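Local coordinates for protein cucumber peeling cupredoxin (Cucumis sativus, PDB 1JER) that binds a copper ion in a type 1 (blue) site and, as a plant phytocyanin of the stellacyanin class, probably carries electrons, at residues V8-G13 / S24-G29; W14-S19 / G93-N98; L38-P43 / H47-M52; Q56-C61 / M85-C90. One frame throughout, in Å; residues are numbered along the deposited sequence.

Interactions 1, 3 and 4 are mostly buried and bring aromatic rings against backbone and aliphatic groups, with an oblique ring pair in interaction 4, whereas interaction 2 lies at the surface. Interaction 1 joins the loop after strand 5-7 to helix 22-28 and is the one with a hydrogen bond across its segments. Interaction 3, nearest the centre of the chain, lies between the two sheets; interaction 4 sets helix 55-60 on strand 84-89, which pairs with strand 50-52 of interaction 3. Interactions 2, 3 and 4 each deliver one copper ligand, H95, H47 and C90, and the C61-C96 disulfide ties interaction 4 to interaction 2. V8 of interaction 1 packs on W14 and F40.

Interaction 1: residues V8-G13 / S24-G29; sequences VGDNTG and SQWAAG
A chi1 of 171° points the W26 ring away from its own backbone N and off helix 22-28, laying one face of the indole against V8 and G9, while D10, with CG anti to its carbonyl carbon, brings its carboxylate to the indole edge. Two CH-pi contacts define the face: V8 CA stands 3.9 Å from the centroid of the six-membered ring of W26, and G9 CA 3.9 Å from that of its five-membered ring, 15° off the normal. The V8 side chain adds a lighter touch, CG2 to W26 CH2 at 4.2 Å. At the edge, W26 NE1 donates to D10 OD1 over 3.1 Å. The N-H...O angle of 165° makes this nearly straight, and the oxygen lies close to the ring plane, yet the indole approaches it from above the carboxylate plane. K30 adds a weak, long ion pair to the same oxygen. Replacing W26 by an alanine would probably leave D10 OD1 without its indole donor and open a gap beside V8 and G9. W26 also touches L102, so the indole bridges the loop after strand 5-7 and strand 101-107 of the other sheet, consistent with the cupredoxin beta-sandwich.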
# COMPACT_ATOMS: atom_id res chain seq x y z
N VAL A 8 8.25 7.78 -5.69
CA VAL A 8 9.00 8.80 -4.96
C VAL A 8 10.38 8.95 -5.58
O VAL A 8 11.11 7.98 -5.74
CB VAL A 8 9.12 8.40 -3.48
CG1 VAL A 8 10.05 9.37 -2.75
CG2 VAL A 8 7.76 8.39 -2.80
N GLY A 9 10.72 10.17 -5.99
CA GLY A 9 12.00 10.43 -6.64
C GLY A 9 12.09 9.96 -8.06
O GLY A 9 13.20 9.99 -8.63
N ASP A 10 10.97 9.56 -8.66
CA ASP A 10 10.93 9.05 -10.03
C ASP A 10 12.01 7.98 -10.21
O ASP A 10 12.08 7.05 -9.37
CB ASP A 10 11.03 10.17 -11.05
CG ASP A 10 9.86 11.17 -10.90
OD1 ASP A 10 8.77 10.73 -10.52
OD2 ASP A 10 10.07 12.33 -11.25
N ASN A 11 12.84 8.10 -11.23
CA ASN A 11 13.83 7.00 -11.52
C ASN A 11 14.87 6.88 -10.41
O ASN A 11 15.53 5.82 -10.32
CB ASN A 11 14.55 7.33 -12.83
CG ASN A 11 13.71 7.16 -14.07
OD1 ASN A 11 14.02 7.78 -15.11
ND2 ASN A 11 12.71 6.32 -14.04
N THR A 12 15.05 7.90 -9.61
CA THR A 12 16.07 7.86 -8.56
C THR A 12 15.66 7.01 -7.40
O THR A 12 16.47 6.34 -6.71
CB THR A 12 16.40 9.28 -8.08
OG1 THR A 12 16.93 10.01 -9.19
CG2 THR A 12 17.40 9.26 -6.95
N GLY A 13 14.33 6.95 -7.15
CA GLY A 13 13.93 6.10 -6.03
C GLY A 13 14.21 6.78 -4.71
O GLY A 13 14.41 7.99 -4.64
N SER A 24 12.19 17.58 -1.83
CA SER A 24 11.14 18.64 -1.79
C SER A 24 10.97 19.25 -3.15
O SER A 24 9.88 19.67 -3.56
CB SER A 24 11.33 19.59 -0.65
OG SER A 24 12.52 20.33 -0.80
N GLN A 25 12.03 19.22 -4.01
CA GLN A 25 11.73 19.68 -5.39
C GLN A 25 10.87 18.66 -6.11
O GLN A 25 10.05 19.00 -6.97
CB GLN A 25 13.05 19.90 -6.15
CG GLN A 25 13.76 21.18 -5.69
CD GLN A 25 15.02 21.48 -6.45
OE1 GLN A 25 15.76 20.59 -6.86
NE2 GLN A 25 15.30 22.77 -6.64
N TRP A 26 11.08 17.36 -5.82
CA TRP A 26 10.30 16.34 -6.51
C TRP A 26 8.83 16.50 -6.13
O TRP A 26 7.94 16.50 -6.98
CB TRP A 26 10.81 14.92 -6.01
CG TRP A 26 9.87 13.85 -6.55
CD1 TRP A 26 9.90 13.32 -7.80
CD2 TRP A 26 8.80 13.21 -5.84
NE1 TRP A 26 8.88 12.39 -7.92
CE2 TRP A 26 8.20 12.31 -6.73
CE3 TRP A 26 8.29 13.32 -4.55
CZ2 TRP A 26 7.09 11.51 -6.41
CZ3 TRP A 26 7.20 12.53 -4.22
CH2 TRP A 26 6.61 11.64 -5.13
N ALA A 27 8.56 16.67 -4.83
CA ALA A 27 7.17 16.78 -4.36
C ALA A 27 6.51 18.05 -4.92
O ALA A 27 5.32 18.00 -5.26
CB ALA A 27 7.15 16.85 -2.84
N ALA A 28 7.26 19.14 -5.05
CA ALA A 28 6.61 20.39 -5.55
C ALA A 28 6.22 20.30 -7.00
O ALA A 28 5.46 21.17 -7.51
CB ALA A 28 7.59 21.55 -5.32
N GLY A 29 6.67 19.32 -7.78
CA GLY A 29 6.25 19.18 -9.14
C GLY A 29 5.01 18.34 -9.33
O GLY A 29 4.61 18.07 -10.47

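Interaction 2: residues W14-S19 / G93-N98; sequences WSVPSS and GTHCSN. With CU (copper (II) ion), chain B.
V16 meets the copper ligand H95 with one methyl over the imidazole face, and this is the tight part of the contact. V16 CG2 lies 3.5 Å from H95 CG and 3.8 Å from the ring centroid, 19° off the normal, which identifies a CH-pi contact displaced toward the rim carrying CG. The two side chains cross at about a right angle. With CG1 anti to the backbone N of V16 (chi1 178°), CG2 is left beside that N and faces the imidazole, while CG1 reaches toward N98. Metal coordination fixes the ring as well: H95 ND1 binds copper at 2.0 Å, and V16 also touches Q100, another copper ligand.

H47, C90 and Q100 complete the type 1 copper site. The glutamine, bound through OE1, takes the place that methionine holds in many cupredoxins and marks the stellacyanin class. H95 belongs to the loop between strands 84-89 and 101-107, the ligand loop of the cupredoxin fold.

Away from the metal the fit becomes looser. V16 CG1 approaches N98 CB at 3.8 Å, and P17 CD rests 3.7 Å from N98 O, both ordinary van der Waals distances. No hydrogen bond crosses between 14-19 and 93-98 to reinforce them. N98 itself is exposed, V16 and P17 are partly so, and the backbone of 93-98 is drawn together here by N98 N donating to T94 O at 3.0 Å.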
# COMPACT_ATOMS: atom_id res chain seq x y z
N TRP A 14 14.20 5.99 -3.64
CA TRP A 14 14.33 6.51 -2.27
C TRP A 14 15.76 6.22 -1.78
O TRP A 14 16.09 5.06 -1.58
CB TRP A 14 13.35 5.69 -1.42
CG TRP A 14 13.13 6.11 -0.00
CD1 TRP A 14 13.16 5.20 1.05
CD2 TRP A 14 12.80 7.37 0.57
NE1 TRP A 14 12.90 5.87 2.23
CE2 TRP A 14 12.67 7.19 1.97
CE3 TRP A 14 12.62 8.66 0.06
CZ2 TRP A 14 12.35 8.20 2.86
CZ3 TRP A 14 12.30 9.69 0.96
CH2 TRP A 14 12.17 9.47 2.34
N SER A 15 16.57 7.25 -1.68
CA SER A 15 17.97 7.00 -1.19
C SER A 15 18.46 8.28 -0.58
O SER A 15 17.72 9.30 -0.53
CB SER A 15 18.87 6.49 -2.29
OG SER A 15 19.01 7.39 -3.35
N VAL A 16 19.69 8.31 -0.08
CA VAL A 16 20.18 9.60 0.43
C VAL A 16 20.64 10.43 -0.76
O VAL A 16 21.50 10.03 -1.53
CB VAL A 16 21.44 9.31 1.33
CG1 VAL A 16 22.00 10.63 1.82
CG2 VAL A 16 20.96 8.45 2.50
N PRO A 17 20.07 11.62 -0.92
CA PRO A 17 20.31 12.37 -2.15
C PRO A 17 21.63 13.16 -2.09
O PRO A 17 22.17 13.38 -1.01
CB PRO A 17 19.14 13.39 -2.13
CG PRO A 17 18.97 13.68 -0.67
CD PRO A 17 19.21 12.36 0.04
N SER A 18 22.09 13.55 -3.28
CA SER A 18 23.33 14.37 -3.36
C SER A 18 23.01 15.79 -2.93
O SER A 18 23.78 16.44 -2.22
CB SER A 18 23.81 14.32 -4.82
OG SER A 18 23.13 13.25 -5.49
N SER A 19 21.80 16.26 -3.26
CA SER A 19 21.42 17.61 -2.75
C SER A 19 20.29 17.44 -1.74
O SER A 19 19.34 16.70 -1.98
CB SER A 19 20.87 18.45 -3.91
OG SER A 19 21.92 19.03 -4.68
N GLY A 93 20.44 5.37 10.57
CA GLY A 93 21.57 6.24 10.72
C GLY A 93 21.39 7.69 10.58
O GLY A 93 20.56 8.30 11.30
N THR A 94 22.16 8.36 9.72
CA THR A 94 22.00 9.82 9.57
C THR A 94 21.23 10.16 8.30
O THR A 94 21.29 11.31 7.81
CB THR A 94 23.41 10.47 9.45
OG1 THR A 94 24.11 9.83 8.39
CG2 THR A 94 24.22 10.13 10.73
N HIS A 95 20.56 9.20 7.69
CA HIS A 95 19.92 9.45 6.38
C HIS A 95 18.93 10.60 6.44
O HIS A 95 18.86 11.46 5.55
CB HIS A 95 19.24 8.17 5.92
CG HIS A 95 20.20 7.06 5.67
ND1 HIS A 95 19.82 5.88 5.11
CD2 HIS A 95 21.53 6.95 5.92
CE1 HIS A 95 20.85 5.06 4.99
NE2 HIS A 95 21.91 5.70 5.49
N CYS A 96 18.11 10.65 7.50
CA CYS A 96 17.12 11.76 7.54
C CYS A 96 17.85 13.08 7.63
O CYS A 96 17.57 14.05 6.92
CB CYS A 96 16.21 11.51 8.74
SG CYS A 96 14.99 12.78 9.09
N SER A 97 18.87 13.18 8.51
CA SER A 97 19.56 14.48 8.57
C SER A 97 20.24 14.86 7.25
O SER A 97 20.54 16.04 7.12
CB SER A 97 20.74 14.38 9.60
OG SER A 97 20.18 14.10 10.86
N ASN A 98 20.54 13.91 6.41
CA ASN A 98 21.20 14.10 5.14
C ASN A 98 20.21 14.28 4.00
O ASN A 98 20.53 14.33 2.82
CB ASN A 98 22.20 12.96 4.87
CG ASN A 98 23.48 13.25 5.69
OD1 ASN A 98 23.94 12.41 6.44
ND2 ASN A 98 23.98 14.47 5.55
CU CU B . 17.95 5.50 4.40

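Interaction 3: residues L38-P43 / H47-M52; sequences LQFNFP and HNVHEM. With CU (copper (II) ion), chain B.
V49 sets both of its methyls on the ring of F40, and F42 lies alongside H47, so residues 38-43 and 47-49 join through side chains, without a hydrogen bond between them. Followed outward, F40 begins with CB, 3.6 Å from V49 CG2; its CG lies at the same distance from that methyl, and CD2 is only slightly farther. CD1 touches V49 CG1 and CG2 about equally. Beyond this the contact passes to the other methyl: V49 CG1 is 3.8 Å from F40 CE1, a little farther from CE2, and 3.9 Å from the tip, CZ. CG1 stands over the ring centre, 10° off the normal, giving a well-centred CH-pi contact. A chi1 of -178° puts V49 CG1 there and leaves CG2 over the base of the ring. With an alanine at F40, the two V49 methyls would probably lose the face they rest on, and W14 its edge-to-face ring partner.

F42 has CG between its backbone N and carbonyl carbon (chi1 48°), and its ring runs past the H47 side chain in the opposite direction. F42 CE2 comes to 3.2 Å from H47 O, while H47 CB forms an off-centre CH-pi contact with the same ring. V49 CG2 touches this ring too, at CE1, and therefore lies against both phenylalanines. P43 CD borders the H47 imidazole at its edge. H47 ND1 binds copper at 2.0 Å. The packing joins strand 37-40 and the residues after it to the ligand-bearing segment leading into strand 50-52, consistent with a hydrophobic layer behind the type 1 site of a cupredoxin beta-sandwich.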
# COMPACT_ATOMS: atom_id res chain seq x y z
N LEU A 38 1.98 6.30 -2.64
CA LEU A 38 3.39 6.73 -2.85
C LEU A 38 4.19 5.36 -2.81
O LEU A 38 3.99 4.64 -1.87
CB LEU A 38 3.86 7.43 -1.57
CG LEU A 38 3.44 8.86 -1.34
CD1 LEU A 38 4.19 9.46 -0.16
CD2 LEU A 38 3.67 9.69 -2.61
N GLN A 39 4.97 5.18 -3.85
CA GLN A 39 5.79 3.95 -3.90
C GLN A 39 7.27 4.34 -3.63
O GLN A 39 7.81 5.14 -4.40
CB GLN A 39 5.70 3.30 -5.27
CG GLN A 39 6.64 2.09 -5.36
CD GLN A 39 6.27 1.17 -6.50
OE1 GLN A 39 5.10 1.14 -6.91
NE2 GLN A 39 7.24 0.42 -7.00
N PHE A 40 7.85 3.73 -2.61
CA PHE A 40 9.29 4.02 -2.29
C PHE A 40 10.08 2.74 -2.71
O PHE A 40 9.76 1.69 -2.20
CB PHE A 40 9.38 4.08 -0.74
CG PHE A 40 8.75 5.35 -0.16
CD1 PHE A 40 7.37 5.36 0.10
CD2 PHE A 40 9.49 6.45 0.14
CE1 PHE A 40 6.81 6.49 0.71
CE2 PHE A 40 8.93 7.60 0.72
CZ PHE A 40 7.56 7.60 0.96
N ASN A 41 11.00 2.93 -3.63
CA ASN A 41 11.81 1.81 -4.15
C ASN A 41 13.27 2.03 -3.65
O ASN A 41 13.84 3.10 -3.81
CB ASN A 41 11.89 1.92 -5.70
CG ASN A 41 10.54 1.60 -6.34
OD1 ASN A 41 9.79 0.77 -5.91
ND2 ASN A 41 10.31 2.31 -7.47
N PHE A 42 13.80 0.97 -3.04
CA PHE A 42 15.21 1.13 -2.56
C PHE A 42 15.78 -0.29 -2.42
O PHE A 42 15.02 -1.26 -2.35
CB PHE A 42 15.18 1.80 -1.22
CG PHE A 42 14.23 1.26 -0.19
CD1 PHE A 42 12.90 1.70 -0.15
CD2 PHE A 42 14.63 0.33 0.75
CE1 PHE A 42 12.04 1.21 0.81
CE2 PHE A 42 13.78 -0.17 1.70
CZ PHE A 42 12.45 0.26 1.74
N PRO A 43 17.09 -0.39 -2.33
CA PRO A 43 17.68 -1.76 -2.14
C PRO A 43 17.30 -2.29 -0.77
O PRO A 43 17.34 -1.63 0.26
CB PRO A 43 19.16 -1.53 -2.28
CG PRO A 43 19.41 -0.10 -2.32
CD PRO A 43 18.09 0.64 -2.41
N HIS A 47 17.46 0.89 3.55
CA HIS A 47 16.73 2.10 4.10
C HIS A 47 15.40 1.59 4.65
O HIS A 47 15.09 0.41 4.61
CB HIS A 47 16.35 2.98 2.82
CG HIS A 47 17.58 3.52 2.17
ND1 HIS A 47 18.36 4.49 2.77
CD2 HIS A 47 18.22 3.17 1.00
CE1 HIS A 47 19.40 4.76 1.97
NE2 HIS A 47 19.33 3.98 0.91
N ASN A 48 14.55 2.52 5.08
CA ASN A 48 13.20 2.12 5.47
C ASN A 48 12.30 3.35 5.22
O ASN A 48 12.82 4.36 4.71
CB ASN A 48 13.11 1.63 6.89
CG ASN A 48 13.61 2.64 7.90
OD1 ASN A 48 14.17 2.26 8.95
ND2 ASN A 48 13.49 3.89 7.62
N VAL A 49 11.03 3.19 5.52
CA VAL A 49 10.09 4.30 5.35
C VAL A 49 9.20 4.37 6.60
O VAL A 49 8.58 3.39 6.96
CB VAL A 49 9.14 4.04 4.15
CG1 VAL A 49 8.23 5.30 4.05
CG2 VAL A 49 9.95 3.91 2.86
N HIS A 50 9.22 5.55 7.23
CA HIS A 50 8.42 5.73 8.44
C HIS A 50 7.66 7.03 8.35
O HIS A 50 8.17 8.07 7.96
CB HIS A 50 9.40 5.78 9.65
CG HIS A 50 8.77 6.13 10.95
ND1 HIS A 50 7.87 5.33 11.61
CD2 HIS A 50 8.95 7.21 11.76
CE1 HIS A 50 7.48 5.90 12.74
NE2 HIS A 50 8.13 7.04 12.85
N GLU A 51 6.35 6.99 8.67
CA GLU A 51 5.61 8.26 8.62
C GLU A 51 5.69 8.96 9.95
O GLU A 51 5.66 8.30 11.02
CB GLU A 51 4.14 7.92 8.25
CG GLU A 51 3.33 9.22 8.19
CD GLU A 51 1.88 8.98 7.80
OE1 GLU A 51 1.44 7.84 7.65
OE2 GLU A 51 1.16 10.00 7.64
N MET A 52 5.91 10.25 10.05
CA MET A 52 5.98 10.95 11.33
C MET A 52 4.64 11.74 11.53
O MET A 52 4.04 12.16 10.56
CB MET A 52 7.03 12.04 11.29
CG MET A 52 8.27 11.75 10.48
SD MET A 52 9.69 11.64 11.62
CE MET A 52 9.31 10.03 12.34
CU CU B . 17.95 5.50 4.40

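Interaction 4: residues Q56-C61 / M85-C90; sequences QSFDAC and MHYFVC. With CU (copper (II) ion), chain B.
F58 of helix 55-60 lies against Y87 and V89 of strand 84-89, alternate residues whose side chains leave the same side of the strand. Its ring carbon CD1 touches both, with Y87 CB at 3.6 Å and V89 CG1 at 3.6 Å. Y87 CD1 stands over one face of the F58 ring, displaced toward the rim. The centroids of these two rings are 4.9 Å apart and their planes meet at 41°, an oblique pairing. Between the two strand residues, F88 O lies near the F58 ring plane, 3.7 Å from CE1. The trans chi1 of 173° turns the F58 ring off the helix and onto the strand.

F58 packs the short helix against strands 84-89 and 101-107 of one sheet of the cupredoxin fold; the axis of helical segment 56-60 passes 9.1 Å from that of strand segment 85-89, their directions 34° apart. Outside the two segments, K101 makes a cation-pi contact with the F58 ring and also donates to F58 O. At the end of the helix C61 takes positive phi in a Schellman motif, and its disulfide to C96 ties that turn to the ligand loop. Backbone hydrogen bonds between Y87 and M52 and between F88 and L102 hold the strand between its neighbours. One residue beyond V89, C90 SG binds copper at 2.2 Å.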
# COMPACT_ATOMS: atom_id res chain seq x y z
N GLN A 56 7.56 19.08 13.68
CA GLN A 56 8.71 19.36 14.59
C GLN A 56 9.61 18.14 14.61
O GLN A 56 10.82 18.27 14.40
CB GLN A 56 8.17 19.70 15.97
CG GLN A 56 7.59 21.08 16.14
CD GLN A 56 6.41 21.49 15.33
OE1 GLN A 56 5.26 21.03 15.45
NE2 GLN A 56 6.61 22.52 14.46
N SER A 57 9.00 16.97 14.82
CA SER A 57 9.80 15.72 14.83
C SER A 57 10.46 15.47 13.48
O SER A 57 11.62 15.05 13.40
CB SER A 57 8.83 14.55 15.11
OG SER A 57 8.49 14.58 16.48
N PHE A 58 9.69 15.66 12.40
CA PHE A 58 10.24 15.47 11.03
C PHE A 58 11.41 16.41 10.84
O PHE A 58 12.47 16.07 10.31
CB PHE A 58 9.09 15.95 10.07
CG PHE A 58 9.44 16.01 8.61
CD1 PHE A 58 9.60 14.82 7.87
CD2 PHE A 58 9.62 17.20 7.94
CE1 PHE A 58 9.89 14.88 6.53
CE2 PHE A 58 9.95 17.26 6.61
CZ PHE A 58 10.06 16.07 5.89
N ASP A 59 11.20 17.70 11.23
CA ASP A 59 12.27 18.66 11.01
C ASP A 59 13.53 18.27 11.78
O ASP A 59 14.67 18.43 11.35
CB ASP A 59 11.88 20.09 11.33
CG ASP A 59 10.96 20.76 10.32
OD1 ASP A 59 10.78 20.25 9.21
OD2 ASP A 59 10.40 21.85 10.66
N ALA A 60 13.33 17.77 12.99
CA ALA A 60 14.53 17.49 13.80
C ALA A 60 15.03 16.07 13.53
O ALA A 60 16.00 15.70 14.23
CB ALA A 60 14.06 17.51 15.29
N CYS A 61 14.38 15.29 12.69
CA CYS A 61 14.73 13.85 12.56
C CYS A 61 14.74 13.20 13.93
O CYS A 61 15.67 12.46 14.27
CB CYS A 61 16.01 13.60 11.81
SG CYS A 61 15.97 14.24 10.09
N MET A 85 -0.91 17.68 5.37
CA MET A 85 0.53 17.44 5.31
C MET A 85 0.83 16.02 5.84
O MET A 85 0.26 15.64 6.84
CB MET A 85 1.26 18.44 6.21
CG MET A 85 1.32 19.86 5.64
SD MET A 85 1.86 19.98 3.98
CE MET A 85 3.55 19.49 4.01
N HIS A 86 1.74 15.36 5.13
CA HIS A 86 2.22 14.03 5.54
C HIS A 86 3.76 14.09 5.48
O HIS A 86 4.33 14.77 4.65
CB HIS A 86 1.70 12.94 4.66
CG HIS A 86 0.23 12.64 4.84
ND1 HIS A 86 -0.74 13.46 4.33
CD2 HIS A 86 -0.41 11.65 5.48
CE1 HIS A 86 -1.93 12.97 4.65
NE2 HIS A 86 -1.76 11.88 5.34
N TYR A 87 4.37 13.40 6.43
CA TYR A 87 5.85 13.50 6.56
C TYR A 87 6.41 12.07 6.58
O TYR A 87 5.99 11.26 7.42
CB TYR A 87 6.08 14.06 8.01
CG TYR A 87 5.51 15.47 8.11
CD1 TYR A 87 6.08 16.50 7.39
CD2 TYR A 87 4.39 15.72 8.88
CE1 TYR A 87 5.56 17.80 7.46
CE2 TYR A 87 3.87 17.01 8.96
CZ TYR A 87 4.47 18.02 8.25
OH TYR A 87 3.94 19.30 8.32
N PHE A 88 7.38 11.79 5.73
CA PHE A 88 7.94 10.40 5.75
C PHE A 88 9.47 10.55 5.83
O PHE A 88 10.05 11.44 5.21
CB PHE A 88 7.63 9.73 4.41
CG PHE A 88 6.14 9.55 4.16
CD1 PHE A 88 5.48 8.44 4.63
CD2 PHE A 88 5.45 10.56 3.44
CE1 PHE A 88 4.11 8.29 4.44
CE2 PHE A 88 4.08 10.40 3.29
CZ PHE A 88 3.44 9.28 3.74
N VAL A 89 10.09 9.61 6.54
CA VAL A 89 11.57 9.72 6.61
C VAL A 89 12.14 8.29 6.56
O VAL A 89 11.42 7.32 6.71
CB VAL A 89 11.99 10.30 7.98
CG1 VAL A 89 11.44 11.72 8.14
CG2 VAL A 89 11.44 9.43 9.11
N CYS A 90 13.45 8.26 6.40
CA CYS A 90 14.18 7.00 6.58
C CYS A 90 14.88 7.14 7.96
O CYS A 90 15.47 8.19 8.22
CB CYS A 90 15.32 6.95 5.50
SG CYS A 90 16.31 5.43 5.84
CU CU B . 17.95 5.50 4.40